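Local coordinates for glycoside hydrolase family protein (Novosphingobium sp. PP1Y, PDB 6Q2F) that is a glycoside hydrolase that, as an alpha-L-rhamnosidase, probably cleaves terminal alpha-L-rhamnose from rhamnosylated substrates, at residues Ser137-Pro142 against Leu462-Phe467; Glu470-Tyr475 against Gly567-Val572. One frame throughout, in Å; residues are numbered along the deposited sequence.

Contact 1. Residues Ser137-Pro142 against Leu462-Phe467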
loop_
_atom_site.group_PDB
_atom_site.type_symbol
_atom_site.label_atom_id
_atom_site.label_comp_id
_atom_site.label_asym_id
_atom_site.label_seq_id
_atom_site.Cartn_x
_atom_site.Cartn_y
_atom_site.Cartn_z
ATOM N N SER A 137 -8.098 -8.254 -8.575
ATOM C CA SER A 137 -7.212 -8.946 -7.654
ATOM C C SER A 137 -7.784 -10.278 -7.159
ATOM O O SER A 137 -8.944 -10.440 -7.140
ATOM C CB SER A 137 -6.837 -8.057 -6.487
ATOM O OG SER A 137 -7.786 -8.093 -5.491
ATOM N N GLU A 138 -6.961 -11.235 -6.766
ATOM C CA GLU A 138 -5.521 -11.172 -6.788
ATOM C C GLU A 138 -5.050 -12.135 -7.860
ATOM O O GLU A 138 -4.648 -11.729 -8.901
ATOM C CB GLU A 138 -4.958 -11.580 -5.447
ATOM C CG GLU A 138 -3.445 -11.673 -5.398
ATOM C CD GLU A 138 -2.767 -10.339 -5.557
ATOM O OE1 GLU A 138 -1.624 -10.304 -5.950
ATOM O OE2 GLU A 138 -3.402 -9.330 -5.310
ATOM N N THR A 139 -5.125 -13.420 -7.577
ATOM C CA THR A 139 -4.772 -14.480 -8.496
ATOM C C THR A 139 -5.712 -15.619 -8.201
ATOM O O THR A 139 -5.428 -16.497 -7.450
ATOM C CB THR A 139 -3.301 -14.928 -8.403
ATOM O OG1 THR A 139 -2.901 -15.030 -7.054
ATOM C CG2 THR A 139 -2.409 -13.992 -9.099
ATOM N N GLY A 140 -6.863 -15.563 -8.825
ATOM C CA GLY A 140 -7.931 -16.507 -8.574
ATOM C C GLY A 140 -8.872 -16.551 -9.762
ATOM O O GLY A 140 -9.009 -15.581 -10.521
ATOM N N GLY A 141 -9.518 -17.705 -9.916
ATOM C CA GLY A 141 -10.492 -17.913 -10.958
ATOM C C GLY A 141 -10.986 -19.344 -10.922
ATOM O O GLY A 141 -10.438 -20.191 -10.212
ATOM N N PRO A 142 -12.051 -19.649 -11.676
ATOM C CA PRO A 142 -12.641 -20.992 -11.580
ATOM C C PRO A 142 -11.740 -22.097 -12.097
ATOM O O PRO A 142 -12.078 -23.267 -11.913
ATOM C CB PRO A 142 -13.928 -20.895 -12.420
ATOM C CG PRO A 142 -13.719 -19.740 -13.304
ATOM C CD PRO A 142 -12.806 -18.768 -12.572
ATOM N N LEU A 462 -11.716 -19.772 -6.800
ATOM C CA LEU A 462 -10.792 -19.742 -5.674
ATOM C C LEU A 462 -9.522 -18.957 -5.986
ATOM O O LEU A 462 -8.922 -19.107 -7.054
ATOM C CB LEU A 462 -10.429 -21.169 -5.277
ATOM C CG LEU A 462 -11.624 -21.988 -4.801
ATOM C CD1 LEU A 462 -11.200 -23.449 -4.600
ATOM C CD2 LEU A 462 -12.158 -21.396 -3.492
ATOM N N GLU A 463 -9.121 -18.112 -5.039
ATOM C CA GLU A 463 -7.753 -17.635 -5.002
ATOM C C GLU A 463 -6.803 -18.826 -4.900
ATOM O O GLU A 463 -6.980 -19.702 -4.055
ATOM C CB GLU A 463 -7.580 -16.680 -3.812
ATOM C CG GLU A 463 -8.306 -15.326 -3.993
ATOM C CD GLU A 463 -7.556 -14.395 -4.944
ATOM O OE1 GLU A 463 -6.367 -14.668 -5.222
ATOM O OE2 GLU A 463 -8.148 -13.393 -5.407
ATOM N N VAL A 464 -5.803 -18.869 -5.777
ATOM C CA VAL A 464 -4.847 -19.970 -5.754
ATOM C C VAL A 464 -4.017 -19.907 -4.469
ATOM O O VAL A 464 -3.754 -18.830 -3.919
ATOM C CB VAL A 464 -3.932 -19.944 -6.996
ATOM C CG1 VAL A 464 -2.939 -18.761 -6.935
ATOM C CG2 VAL A 464 -3.139 -21.260 -7.108
ATOM N N ASP A 465 -3.625 -21.074 -3.974
ATOM C CA ASP A 465 -2.791 -21.202 -2.783
ATOM C C ASP A 465 -1.494 -20.414 -2.967
ATOM O O ASP A 465 -0.633 -20.796 -3.759
ATOM C CB ASP A 465 -2.522 -22.696 -2.518
ATOM C CG ASP A 465 -1.583 -22.932 -1.331
ATOM O OD1 ASP A 465 -1.001 -21.949 -0.816
ATOM O OD2 ASP A 465 -1.434 -24.104 -0.921
ATOM N N LYS A 466 -1.362 -19.295 -2.251
ATOM C CA LYS A 466 -0.269 -18.362 -2.483
ATOM C C LYS A 466 1.080 -18.899 -2.010
ATOM O O LYS A 466 2.114 -18.305 -2.342
ATOM C CB LYS A 466 -0.578 -17.031 -1.786
ATOM C CG LYS A 466 -1.977 -16.459 -2.094
ATOM C CD LYS A 466 -1.999 -15.747 -3.445
ATOM C CE LYS A 466 -3.422 -15.242 -3.783
ATOM N NZ LYS A 466 -4.125 -16.095 -4.803
ATOM N N PHE A 467 1.092 -19.985 -1.240
ATOM C CA PHE A 467 2.327 -20.572 -0.734
ATOM C C PHE A 467 2.818 -21.751 -1.566
ATOM O O PHE A 467 3.850 -22.337 -1.227
ATOM C CB PHE A 467 2.126 -21.003 0.727
ATOM C CG PHE A 467 1.437 -19.970 1.578
ATOM C CD1 PHE A 467 2.017 -18.722 1.775
ATOM C CD2 PHE A 467 0.220 -20.255 2.198
ATOM C CE1 PHE A 467 1.399 -17.762 2.554
ATOM C CE2 PHE A 467 -0.410 -19.290 2.976
ATOM C CZ PHE A 467 0.177 -18.037 3.147
HETATM O O HOH W 1 -12.352 -22.326 -8.217
#
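Lys-466 NZ is gripped by several oxygens at once, crossing the contact to reach Thr-139 OG1 at 2.8 Å. Within its own segment the same ammonium forms a salt bridge with Glu-463 OE1 at 2.7 Å and a hydrogen bond with Val-464 O; Thr-139 O adds a weak fourth bond. Bends at chi2 (-80°) and chi4 fold the lysine chain back over its own loop, and CE passes Glu-138 CG on the way. The Glu-463 carboxylate is clasped by two consecutive amides: Glu-138 N donates to OE2 at 2.8 Å, nearly straight at 166° and on the syn lone pair, while Thr-139 N reaches OE1 at 2.9 Å, also from the syn side. The Ser-137 to Glu-138 peptide at the start of this clasp is cis, uncommon before a residue other than proline. Alongside, the backbones form one antiparallel, non-hydrogen-bonded bridge pair, Gly-140 with Glu-463, their CA atoms 3.8 Å apart. It is flanked by Val-464 N to Thr-139 O (2.9 Å) and the less well aligned Gly-141 N to Leu-462 O (3.2 Å). The acceptors Glu-463 OE1 and Thr-139 O stand only 3.0 Å apart; the lysine ammonium, bonded to OE1 and weakly to Thr-139 O, probably offsets their repulsion and favours an ionised Glu-463 where the loop after strand 127-131 meets the loop leading into helix 469-487.

Contact 2. Residues Glu470-Tyr475 against Gly567-Val572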
loop_
_atom_site.group_PDB
_atom_site.type_symbol
_atom_site.label_atom_id
_atom_site.label_comp_id
_atom_site.label_asym_id
_atom_site.label_seq_id
_atom_site.Cartn_x
_atom_site.Cartn_y
_atom_site.Cartn_z
ATOM N N GLU A 470 3.914 -24.335 -7.554
ATOM C CA GLU A 470 3.354 -25.051 -8.691
ATOM C C GLU A 470 1.910 -24.631 -8.954
ATOM O O GLU A 470 1.503 -24.483 -10.109
ATOM C CB GLU A 470 3.443 -26.560 -8.458
ATOM C CG GLU A 470 2.687 -27.375 -9.495
ATOM C CD GLU A 470 3.247 -27.209 -10.900
ATOM O OE1 GLU A 470 4.440 -26.816 -11.048
ATOM O OE2 GLU A 470 2.500 -27.468 -11.861
ATOM N N ALA A 471 1.111 -24.477 -7.900
ATOM C CA ALA A 471 -0.289 -24.113 -8.088
ATOM C C ALA A 471 -0.395 -22.705 -8.673
ATOM O O ALA A 471 -1.188 -22.457 -9.591
ATOM C CB ALA A 471 -1.039 -24.195 -6.753
ATOM N N VAL A 472 0.433 -21.786 -8.163
ATOM C CA VAL A 472 0.483 -20.426 -8.684
ATOM C C VAL A 472 0.842 -20.439 -10.162
ATOM O O VAL A 472 0.203 -19.762 -10.978
ATOM C CB VAL A 472 1.470 -19.578 -7.861
ATOM C CG1 VAL A 472 1.683 -18.236 -8.551
ATOM C CG2 VAL A 472 0.924 -19.366 -6.454
ATOM N N ARG A 473 1.839 -21.247 -10.540
ATOM C CA ARG A 473 2.274 -21.304 -11.933
ATOM C C ARG A 473 1.177 -21.835 -12.839
ATOM O O ARG A 473 0.966 -21.314 -13.940
ATOM C CB ARG A 473 3.516 -22.182 -12.059
ATOM C CG ARG A 473 3.954 -22.437 -13.498
ATOM C CD ARG A 473 5.285 -23.227 -13.518
ATOM N NE ARG A 473 6.421 -22.385 -13.159
ATOM C CZ ARG A 473 7.064 -21.617 -14.030
ATOM N NH1 ARG A 473 6.678 -21.591 -15.303
ATOM N NH2 ARG A 473 8.101 -20.902 -13.638
ATOM N N GLU A 474 0.491 -22.895 -12.406
ATOM C CA GLU A 474 -0.614 -23.430 -13.193
ATOM C C GLU A 474 -1.719 -22.397 -13.323
ATOM O O GLU A 474 -2.264 -22.192 -14.409
ATOM C CB GLU A 474 -1.169 -24.712 -12.559
ATOM C CG GLU A 474 -0.235 -25.914 -12.585
ATOM C CD GLU A 474 -0.851 -27.139 -11.891
ATOM O OE1 GLU A 474 -2.075 -27.129 -11.649
ATOM O OE2 GLU A 474 -0.110 -28.100 -11.580
ATOM N N TYR A 475 -2.066 -21.736 -12.219
ATOM C CA TYR A 475 -3.041 -20.656 -12.296
ATOM C C TYR A 475 -2.644 -19.634 -13.361
ATOM O O TYR A 475 -3.432 -19.310 -14.251
ATOM C CB TYR A 475 -3.205 -19.959 -10.940
ATOM C CG TYR A 475 -3.925 -18.650 -11.130
ATOM C CD1 TYR A 475 -5.310 -18.614 -11.239
ATOM C CD2 TYR A 475 -3.218 -17.456 -11.268
ATOM C CE1 TYR A 475 -5.967 -17.437 -11.451
ATOM C CE2 TYR A 475 -3.867 -16.271 -11.503
ATOM C CZ TYR A 475 -5.245 -16.258 -11.576
ATOM O OH TYR A 475 -5.890 -15.073 -11.797
ATOM N N GLY A 567 7.514 -14.474 -6.589
ATOM C CA GLY A 567 8.596 -14.977 -7.429
ATOM C C GLY A 567 8.085 -15.745 -8.645
ATOM O O GLY A 567 8.522 -15.522 -9.777
ATOM N N THR A 568 7.119 -16.641 -8.426
ATOM C CA THR A 568 6.553 -17.423 -9.529
ATOM C C THR A 568 5.823 -16.529 -10.527
ATOM O O THR A 568 5.932 -16.716 -11.745
ATOM C CB THR A 568 5.606 -18.481 -8.973
ATOM O OG1 THR A 568 6.265 -19.192 -7.924
ATOM C CG2 THR A 568 5.186 -19.453 -10.055
ATOM N N VAL A 569 5.082 -15.539 -10.028
ATOM C CA VAL A 569 4.366 -14.634 -10.924
ATOM C C VAL A 569 5.356 -13.939 -11.844
ATOM O O VAL A 569 5.168 -13.885 -13.068
ATOM C CB VAL A 569 3.538 -13.623 -10.115
ATOM C CG1 VAL A 569 3.122 -12.488 -11.006
ATOM C CG2 VAL A 569 2.301 -14.298 -9.515
ATOM N N ALA A 570 6.470 -13.457 -11.270
ATOM C CA ALA A 570 7.472 -12.766 -12.076
ATOM C C ALA A 570 8.135 -13.725 -13.050
ATOM O O ALA A 570 8.382 -13.376 -14.204
ATOM C CB ALA A 570 8.521 -12.090 -11.177
ATOM N N ASP A 571 8.423 -14.950 -12.603
ATOM C CA ASP A 571 9.033 -15.943 -13.491
ATOM C C ASP A 571 8.144 -16.225 -14.692
ATOM O O ASP A 571 8.598 -16.218 -15.839
ATOM C CB ASP A 571 9.303 -17.242 -12.727
ATOM C CG ASP A 571 10.417 -17.106 -11.719
ATOM O OD1 ASP A 571 11.068 -16.040 -11.717
ATOM O OD2 ASP A 571 10.631 -18.070 -10.942
ATOM N N VAL A 572 6.866 -16.499 -14.432
ATOM C CA VAL A 572 5.936 -16.826 -15.511
ATOM C C VAL A 572 5.757 -15.636 -16.441
ATOM O O VAL A 572 5.734 -15.788 -17.662
ATOM C CB VAL A 572 4.592 -17.294 -14.934
ATOM C CG1 VAL A 572 3.584 -17.491 -16.063
ATOM C CG2 VAL A 572 4.806 -18.587 -14.149
HETATM O O HOH W 2 9.160 -20.398 -11.039
#
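Val-472 and Arg-473 pack against Thr-568 where two neighbouring outer helices of the eight-stranded (beta/alpha) barrel, 469-487 and 543-575, lie side by side. The short axes come within 9.2 Å and run in broadly the same sense, at a signed crossing angle of -39°, as expected of helices that precede the adjacent parallel strands 497-502 and 579-582. The tight part is apolar and faces inward. Val-472 CG1 meets Thr-568 CB at 4.0 Å and Val-569 CG2 at 4.1 Å, while Thr-568 CG2 rests on Arg-473 CB at 3.8 Å. That methyl faces helix 469-487 because it sits anti to its backbone N; OG1 turns back along its own helix to the carbonyl of Glu-564. Toward solvent, the contact passes to the long arm of Arg-473. Its aliphatic part is extended through chi1 and chi2, then bends at chi3 (-75°), bringing the guanidinium over Val-572, whose CG2 methyl lies against one face, offset toward the rim and 3.7 Å from NH1. NH1 is committed to salt bridges with Glu-575 and Glu-477. Asp-571, exposed on the outer side, approaches less closely: its OD2 remains 4.7 Å from Arg-473 NH2. Water 2 spans this separation, in the guanidinium plane, accepting from Arg-473 NH2 at 2.9 Å and donating to Asp-571 OD2 at 2.8 Å.

Contacts 1 and 2 adjoin, one between loops and the other between outer helices, their centres about 11 Å apart. Helix 469-487 joins them: Val-472 turns CG1 to contact 2 and CG2 to contact 1, where it lies 3.4 Å from Asp-465 O. Tyr-475 extends the join, its CE2 3.4 Å from Thr-139 CB and its OH weakly bonded to Gly-140 O. Helix 543-575 serves both as well, since NE2 of His-565, two residues before 567-572, bonds Thr-139 OG1. Contact 1 is near the metal site: the Ser-137 side chain is about 8 Å from the sodium ion and touches Asp-503, one of the residues at that site. Contact 2 belongs to the outer helical layer.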